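Local coordinates for protein serpin (Taeniopygia guttata, PDB 5HGC) that binds the steroid cortisol and probably inhibits serine-type endopeptidases, at residues Q21-R24 with E25-E29; L84-M87 with L88-E92; T251-K254 with E255-Q258. All coordinates share one frame; numbering follows the deposited sequence. Where two conformers were deposited one is given.

Contact 1 of 3, residues Q21-R24 with E25-E29; sequences QFFR and EVTQE
Gln21, Phe22 and Phe23 each offer a backbone carbonyl to the amide four residues on, in Glu25, Val26 and Thr27, so that residues 21-24 and 25-29 form successive turns of helix 12-29. The bond from Glu25 N to Gln21 O is nearly straight (N-H...O angle 169°), whereas the bond from Gln28 N to Arg24 O is weak, at 3.4 Å. Phe23 and Thr27 carry the main side-chain contact. With CG anti to the backbone N (chi1 -173°), the Phe23 ring is carried over the next turn, and one face receives the Thr27 methyl. Thr27 CG2 sits 4.0 Å from the Phe23 ring centroid and 22° off the normal, a CH-pi contact displaced toward the CE1 and CZ rim. On the other branch of Thr27, OG1 lies 3.0 Å from Phe23 O and equally far from Arg24 O; its single proton can serve one of the two at a time. The helix is the long N-terminal one of the serpin fold, helix A: Phe22 meets Tyr37, their rings inclined, and packs on helix 285-290, Phe23 also meets Tyr37, and Thr27 packs on Ile35 of strand 35-37. Along the more exposed flank, Glu25 keeps CG beside its own backbone N, 3.6 Å from Gln21 O, and bends beyond it, with its side chain against Thr287 and Lys290. Gln28 runs out past Arg24, its CG 3.5 Å from Arg24 O. Arg24 itself bends at chi3 toward the start of the helix, laying a face of its guanidinium over Gln21 CA, and NH1 makes a weak hydrogen bond to Leu252 O.

Contact 2 of 3, residues L84-M87 with L88-E92; sequences LIHM and LNHPE
Leu84 meets Leu88 one turn further along helix 74-89, the two side chains crossing at a slant with Leu84 CD1 3.7 Å from Leu88 CD1. Beneath them a nearly straight bond joins Leu88 N to Leu84 O (2.9 Å). Both leucines also touch Val40 of helix 39-52, which makes this the buried side of the helix. Ile85 lies alongside Asn89, both pointing the same way, and its CG2 comes 3.5 Å from Asn89 ND2. That amide nitrogen has its polar partners elsewhere, in Gln124 OE1 and Met99 O, so the isoleucine methyl merely flanks a group already held in place. His86 swings its ring along the helix (CG anti to the backbone N) beside the ring of His90. The planes are only 19° from parallel but slid apart, with centroids separated by 5.3 Å, so the imidazoles scarcely overlap. His86 O receives a weak, bent bond from His90 N. Met87 contributes its carbonyl: a water lies 2.8 Å from Met87 O and equally far from His90 O, where the chain has left helical geometry. Pro91 CD lies over one face of the His90 ring, near its rim. This is the C-terminal end of what corresponds to serpin helix D, the helix whose opposite end supplies residues to the bound amino sugar's pocket.

Contact 3 of 3, residues T251-K254 with E255-Q258; sequences TLDK and ETIQ. With HCY ((11alpha,14beta)-11,17,21-trihydroxypregn-4-ene-3,20-dione), chain B.
Asp253 and Lys254 accept the first backbone bonds of helix 254-263, from Ile257 N to Asp253 O at 3.3 Å and from Gln258 N to Lys254 O at 3.0 Å, after an extended approach through Leu252. Asp253 is the N-cap. Its CG sits between the backbone N and the carbonyl carbon (chi1 67°), which folds the carboxylate back over the first turn. There OD1 takes two bonds on opposite faces of its plane: Thr256 N reaches Asp253 OD1 from the syn side, tilted out of the carboxylate plane, at 3.0 Å and almost straight (171°), and Thr256 OG1 meets it at 2.8 Å nearly along the C-O direction. Replacing Asp253 with an alanine removes this acceptor and would probably leave Thr256 N without its cap and the Thr256 hydroxyl freer to turn. Asp253 OD2 is only 2.8 Å from Glu255 OE1, the carboxylate planes 64° apart; such crowding of acceptors might raise the proton affinity of one of them. Glu255 OE2 is countered by Lys254 NZ, a salt bridge of 2.9 Å, and the same ammonium also pairs with Asp17 on helix 12-29. On the apolar side of the turn Leu252 CD1 packs against Ile257 CD1 and the Thr256 methyl, the Leu252 and Thr256 side chains crossing at about a right angle. Ile257 turns its other branch to the ligand, CG2 lying 3.7 Å from the angular methyl C19 of cortisol, while the Gln258 amide lies against ring A, with OE1 3.5 Å from C2. A capped first turn of helix H beside helix A thus lines one wall of the steroid pocket, a location resembling the hormone site of corticosteroid-binding globulin, another serpin.

Overall arrangement
From the N terminus the three contacts follow in series; none nests within or crosses another. Contact 1 occupies the final turns of helix 12-29, and contact 2 the end of helix 74-89, on the other side of the chain's centre with nearest atoms about 15 Å away. Neither closes a loop. Contact 3 spans the short connection between helices 245-251 and 254-263. It returns to contact 1, where Phe23 and Arg24 meet Leu252 and Asp253, so helix 12-29 is tied to the start of helix 254-263 beside the steroid. Contact 2 stands apart, about 14 Å from contact 3 at the nearest atoms, on the side facing helix 39-52 and strand 366-373.

Contact 1 of 3, residues Q21-R24 with E25-E29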
# COMPACT_ATOMS: atom_id res chain seq x y z
N GLN A 21 -10.77 -1.73 5.41
CA GLN A 21 -12.05 -1.45 4.69
C GLN A 21 -11.82 -1.28 3.22
O GLN A 21 -12.62 -1.75 2.39
CB GLN A 21 -12.77 -0.20 5.16
CG GLN A 21 -13.09 -0.20 6.62
CD GLN A 21 -13.39 1.19 7.11
OE1 GLN A 21 -14.01 2.00 6.37
NE2 GLN A 21 -12.94 1.50 8.36
N PHE A 22 -10.73 -0.61 2.88
CA PHE A 22 -10.43 -0.37 1.49
C PHE A 22 -10.32 -1.71 0.80
O PHE A 22 -10.96 -1.89 -0.27
CB PHE A 22 -9.16 0.46 1.32
CG PHE A 22 -8.91 0.89 -0.10
CD1 PHE A 22 -8.29 0.05 -1.00
CD2 PHE A 22 -9.29 2.17 -0.53
CE1 PHE A 22 -8.08 0.45 -2.32
CE2 PHE A 22 -9.06 2.59 -1.83
CZ PHE A 22 -8.47 1.73 -2.75
N PHE A 23 -9.52 -2.62 1.41
CA PHE A 23 -9.33 -3.99 0.93
C PHE A 23 -10.64 -4.76 0.72
O PHE A 23 -10.82 -5.36 -0.36
CB PHE A 23 -8.44 -4.81 1.89
CG PHE A 23 -8.08 -6.17 1.37
CD1 PHE A 23 -7.34 -6.31 0.18
CD2 PHE A 23 -8.50 -7.31 2.01
CE1 PHE A 23 -6.97 -7.56 -0.32
CE2 PHE A 23 -8.15 -8.58 1.50
CZ PHE A 23 -7.37 -8.70 0.34
N ARG A 24 -11.54 -4.75 1.74
CA ARG A 24 -12.87 -5.40 1.65
C ARG A 24 -13.65 -4.90 0.45
O ARG A 24 -14.13 -5.72 -0.32
CB ARG A 24 -13.67 -5.39 2.98
CG ARG A 24 -12.90 -6.11 4.11
CD ARG A 24 -13.67 -6.44 5.37
NE ARG A 24 -14.04 -5.28 6.18
CZ ARG A 24 -13.22 -4.58 6.99
NH1 ARG A 24 -11.94 -4.89 7.09
NH2 ARG A 24 -13.70 -3.55 7.68
N GLU A 25 -13.67 -3.57 0.26
CA GLU A 25 -14.34 -2.89 -0.86
C GLU A 25 -13.83 -3.28 -2.21
O GLU A 25 -14.60 -3.62 -3.10
CB GLU A 25 -14.25 -1.36 -0.76
CG GLU A 25 -15.22 -0.68 0.21
CD GLU A 25 -16.71 -0.94 -0.09
OE1 GLU A 25 -17.12 -1.34 -1.23
OE2 GLU A 25 -17.49 -0.71 0.87
N VAL A 26 -12.51 -3.24 -2.37
CA VAL A 26 -11.89 -3.48 -3.67
C VAL A 26 -12.00 -4.95 -4.14
O VAL A 26 -12.12 -5.20 -5.33
CB VAL A 26 -10.45 -2.90 -3.73
CG1 VAL A 26 -9.47 -3.68 -2.85
CG2 VAL A 26 -9.95 -2.77 -5.17
N THR A 27 -11.99 -5.89 -3.19
CA THR A 27 -12.12 -7.33 -3.52
C THR A 27 -13.56 -7.70 -3.96
O THR A 27 -13.74 -8.58 -4.80
CB THR A 27 -11.59 -8.26 -2.41
OG1 THR A 27 -12.21 -7.93 -1.15
CG2 THR A 27 -10.09 -8.13 -2.28
N GLN A 28 -14.57 -7.04 -3.38
CA GLN A 28 -15.92 -7.01 -3.98
C GLN A 28 -16.00 -6.51 -5.44
O GLN A 28 -16.38 -7.29 -6.31
CB GLN A 28 -16.86 -6.20 -3.15
CG GLN A 28 -17.12 -6.83 -1.82
CD GLN A 28 -18.17 -6.04 -1.12
OE1 GLN A 28 -17.86 -5.24 -0.22
NE2 GLN A 28 -19.43 -6.18 -1.57
N GLU A 29 -15.64 -5.26 -5.73
CA GLU A 29 -15.69 -4.79 -7.10
C GLU A 29 -14.80 -5.57 -8.11
O GLU A 29 -14.93 -5.36 -9.32
CB GLU A 29 -15.55 -3.24 -7.21
CG GLU A 29 -14.13 -2.65 -7.26
CD GLU A 29 -14.00 -1.20 -6.72
OE1 GLU A 29 -14.62 -0.82 -5.68
OE2 GLU A 29 -13.24 -0.41 -7.33

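Contact 2 of 3, residues L84-M87 with L88-E92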
# COMPACT_ATOMS: atom_id res chain seq x y z
N LEU A 84 5.06 9.91 10.04
CA LEU A 84 5.04 8.69 9.26
C LEU A 84 5.83 8.79 7.96
O LEU A 84 6.70 7.95 7.72
CB LEU A 84 3.59 8.29 9.03
CG LEU A 84 3.22 7.00 8.32
CD1 LEU A 84 3.89 5.78 8.98
CD2 LEU A 84 1.71 6.97 8.45
N ILE A 85 5.57 9.81 7.11
CA ILE A 85 6.29 9.90 5.83
C ILE A 85 7.77 10.10 6.08
O ILE A 85 8.62 9.53 5.38
CB ILE A 85 5.83 11.05 4.91
CG1 ILE A 85 4.35 11.06 4.73
CG2 ILE A 85 6.42 10.96 3.48
CD1 ILE A 85 3.91 12.45 4.33
N HIS A 86 8.08 10.94 7.05
CA HIS A 86 9.47 11.20 7.37
C HIS A 86 10.20 9.87 7.69
O HIS A 86 11.28 9.59 7.18
CB HIS A 86 9.57 12.24 8.50
CG HIS A 86 10.98 12.57 8.88
ND1 HIS A 86 11.70 11.82 9.79
CD2 HIS A 86 11.82 13.54 8.45
CE1 HIS A 86 12.92 12.32 9.91
NE2 HIS A 86 13.01 13.37 9.11
N MET A 87 9.56 9.03 8.50
CA MET A 87 10.19 7.76 8.87
C MET A 87 10.29 6.75 7.78
O MET A 87 11.34 6.13 7.66
CB MET A 87 9.52 7.18 10.07
CG MET A 87 9.89 8.09 11.23
SD MET A 87 9.44 7.42 12.81
CE MET A 87 10.79 6.20 12.88
N LEU A 88 9.23 6.64 6.97
CA LEU A 88 9.20 5.74 5.82
C LEU A 88 10.13 6.15 4.69
O LEU A 88 10.74 5.29 4.02
CB LEU A 88 7.77 5.60 5.29
CG LEU A 88 6.78 5.02 6.30
CD1 LEU A 88 5.40 5.06 5.68
CD2 LEU A 88 7.23 3.62 6.74
N ASN A 89 10.25 7.46 4.48
CA ASN A 89 11.09 7.96 3.40
C ASN A 89 12.49 8.23 3.75
O ASN A 89 13.29 8.24 2.85
CB ASN A 89 10.46 9.13 2.66
CG ASN A 89 9.32 8.67 1.77
OD1 ASN A 89 9.06 7.46 1.67
ND2 ASN A 89 8.61 9.61 1.18
N HIS A 90 12.82 8.35 5.05
CA HIS A 90 14.19 8.70 5.48
C HIS A 90 15.29 7.70 5.09
O HIS A 90 15.20 6.53 5.44
CB HIS A 90 14.31 9.02 6.97
CG HIS A 90 15.51 9.84 7.29
ND1 HIS A 90 16.61 9.33 7.95
CD2 HIS A 90 15.83 11.12 6.97
CE1 HIS A 90 17.54 10.27 8.05
NE2 HIS A 90 17.09 11.37 7.46
N PRO A 91 16.33 8.17 4.38
CA PRO A 91 17.56 7.43 4.04
C PRO A 91 18.26 6.68 5.20
O PRO A 91 18.58 5.51 5.06
CB PRO A 91 18.46 8.55 3.52
CG PRO A 91 17.50 9.44 2.80
CD PRO A 91 16.33 9.50 3.73
N GLU A 92 18.50 7.33 6.32
CA GLU A 92 19.12 6.64 7.48
C GLU A 92 18.19 5.63 8.18
O GLU A 92 18.65 4.84 9.00
CB GLU A 92 19.71 7.65 8.49
O HOH W 1 13.14 4.68 6.07

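Contact 3 of 3, residues T251-K254 with E255-Q258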
# COMPACT_ATOMS: atom_id res chain seq x y z
N THR A 251 -13.46 -10.95 6.10
CA THR A 251 -13.24 -10.88 7.55
C THR A 251 -12.05 -10.01 7.86
O THR A 251 -11.98 -9.43 8.93
CB THR A 251 -12.84 -12.29 8.03
OG1 THR A 251 -13.71 -13.24 7.42
CG2 THR A 251 -12.76 -12.46 9.59
N LEU A 252 -11.07 -9.99 6.94
CA LEU A 252 -9.73 -9.54 7.30
C LEU A 252 -9.80 -8.10 7.85
O LEU A 252 -10.35 -7.19 7.22
CB LEU A 252 -8.77 -9.70 6.11
CG LEU A 252 -7.34 -9.23 6.39
CD1 LEU A 252 -6.58 -10.12 7.37
CD2 LEU A 252 -6.58 -9.08 5.07
N ASP A 253 -9.31 -7.92 9.06
CA ASP A 253 -9.35 -6.61 9.67
C ASP A 253 -8.15 -6.58 10.61
O ASP A 253 -7.41 -7.58 10.70
CB ASP A 253 -10.69 -6.39 10.40
CG ASP A 253 -10.87 -7.32 11.64
OD1 ASP A 253 -10.11 -8.32 11.78
OD2 ASP A 253 -11.77 -7.07 12.49
N LYS A 254 -7.94 -5.48 11.32
CA LYS A 254 -6.74 -5.34 12.11
C LYS A 254 -6.68 -6.21 13.35
O LYS A 254 -5.61 -6.43 13.92
CB LYS A 254 -6.53 -3.88 12.49
CG LYS A 254 -7.57 -3.31 13.40
CD LYS A 254 -6.90 -2.27 14.30
CE LYS A 254 -7.85 -1.13 14.62
NZ LYS A 254 -9.26 -1.52 14.95
N GLU A 255 -7.84 -6.70 13.77
CA GLU A 255 -7.94 -7.59 14.90
C GLU A 255 -7.41 -8.97 14.47
O GLU A 255 -6.61 -9.57 15.22
CB GLU A 255 -9.39 -7.66 15.41
CG GLU A 255 -9.90 -6.45 16.20
CD GLU A 255 -10.18 -5.16 15.39
OE1 GLU A 255 -10.61 -5.13 14.19
OE2 GLU A 255 -9.97 -4.11 16.02
N THR A 256 -7.80 -9.45 13.29
CA THR A 256 -7.20 -10.63 12.69
C THR A 256 -5.66 -10.53 12.64
O THR A 256 -4.95 -11.50 12.99
CB THR A 256 -7.69 -10.82 11.26
OG1 THR A 256 -9.11 -10.85 11.23
CG2 THR A 256 -7.20 -12.13 10.69
N ILE A 257 -5.14 -9.36 12.23
CA ILE A 257 -3.69 -9.15 12.16
C ILE A 257 -3.06 -9.29 13.55
O ILE A 257 -2.06 -9.98 13.68
CB ILE A 257 -3.26 -7.82 11.47
CG1 ILE A 257 -3.83 -7.69 10.03
CG2 ILE A 257 -1.75 -7.71 11.44
CD1 ILE A 257 -3.45 -8.83 9.09
N GLN A 258 -3.67 -8.65 14.56
CA GLN A 258 -3.15 -8.67 15.91
C GLN A 258 -3.17 -10.08 16.52
O GLN A 258 -2.23 -10.46 17.22
CB GLN A 258 -3.91 -7.73 16.84
CG GLN A 258 -3.30 -7.71 18.24
CD GLN A 258 -3.28 -6.33 18.85
OE1 GLN A 258 -4.33 -5.62 18.90
NE2 GLN A 258 -2.09 -5.91 19.30
C1 HCY B . -2.19 -3.98 16.15
C2 HCY B . -3.53 -3.32 16.44
C3 HCY B . -3.72 -2.05 15.64
C4 HCY B . -2.85 -1.75 14.48
C5 HCY B . -2.13 -2.73 13.92
C6 HCY B . -1.63 -2.56 12.50
C7 HCY B . -0.13 -2.93 12.42
C8 HCY B . 0.29 -4.20 13.17
C9 HCY B . -0.25 -4.17 14.61
C10 HCY B . -1.79 -4.01 14.67
C12 HCY B . 1.88 -5.49 15.44
C11 HCY B . 0.36 -5.25 15.57
C13 HCY B . 2.33 -5.55 13.94
C14 HCY B . 1.80 -4.31 13.23
C15 HCY B . 2.64 -4.18 11.99
C16 HCY B . 4.02 -4.70 12.38
C17 HCY B . 3.86 -5.39 13.75
C18 HCY B . 1.90 -6.86 13.22
C19 HCY B . -2.59 -5.13 13.96
C20 HCY B . 4.68 -6.66 13.88
C21 HCY B . 5.29 -7.06 15.21
O1 HCY B . -4.65 -1.31 15.92
O2 HCY B . -0.32 -6.45 15.20
O3 HCY B . 4.42 -4.54 14.78
O4 HCY B . 4.87 -7.38 12.91
O5 HCY B . 5.13 -8.48 15.23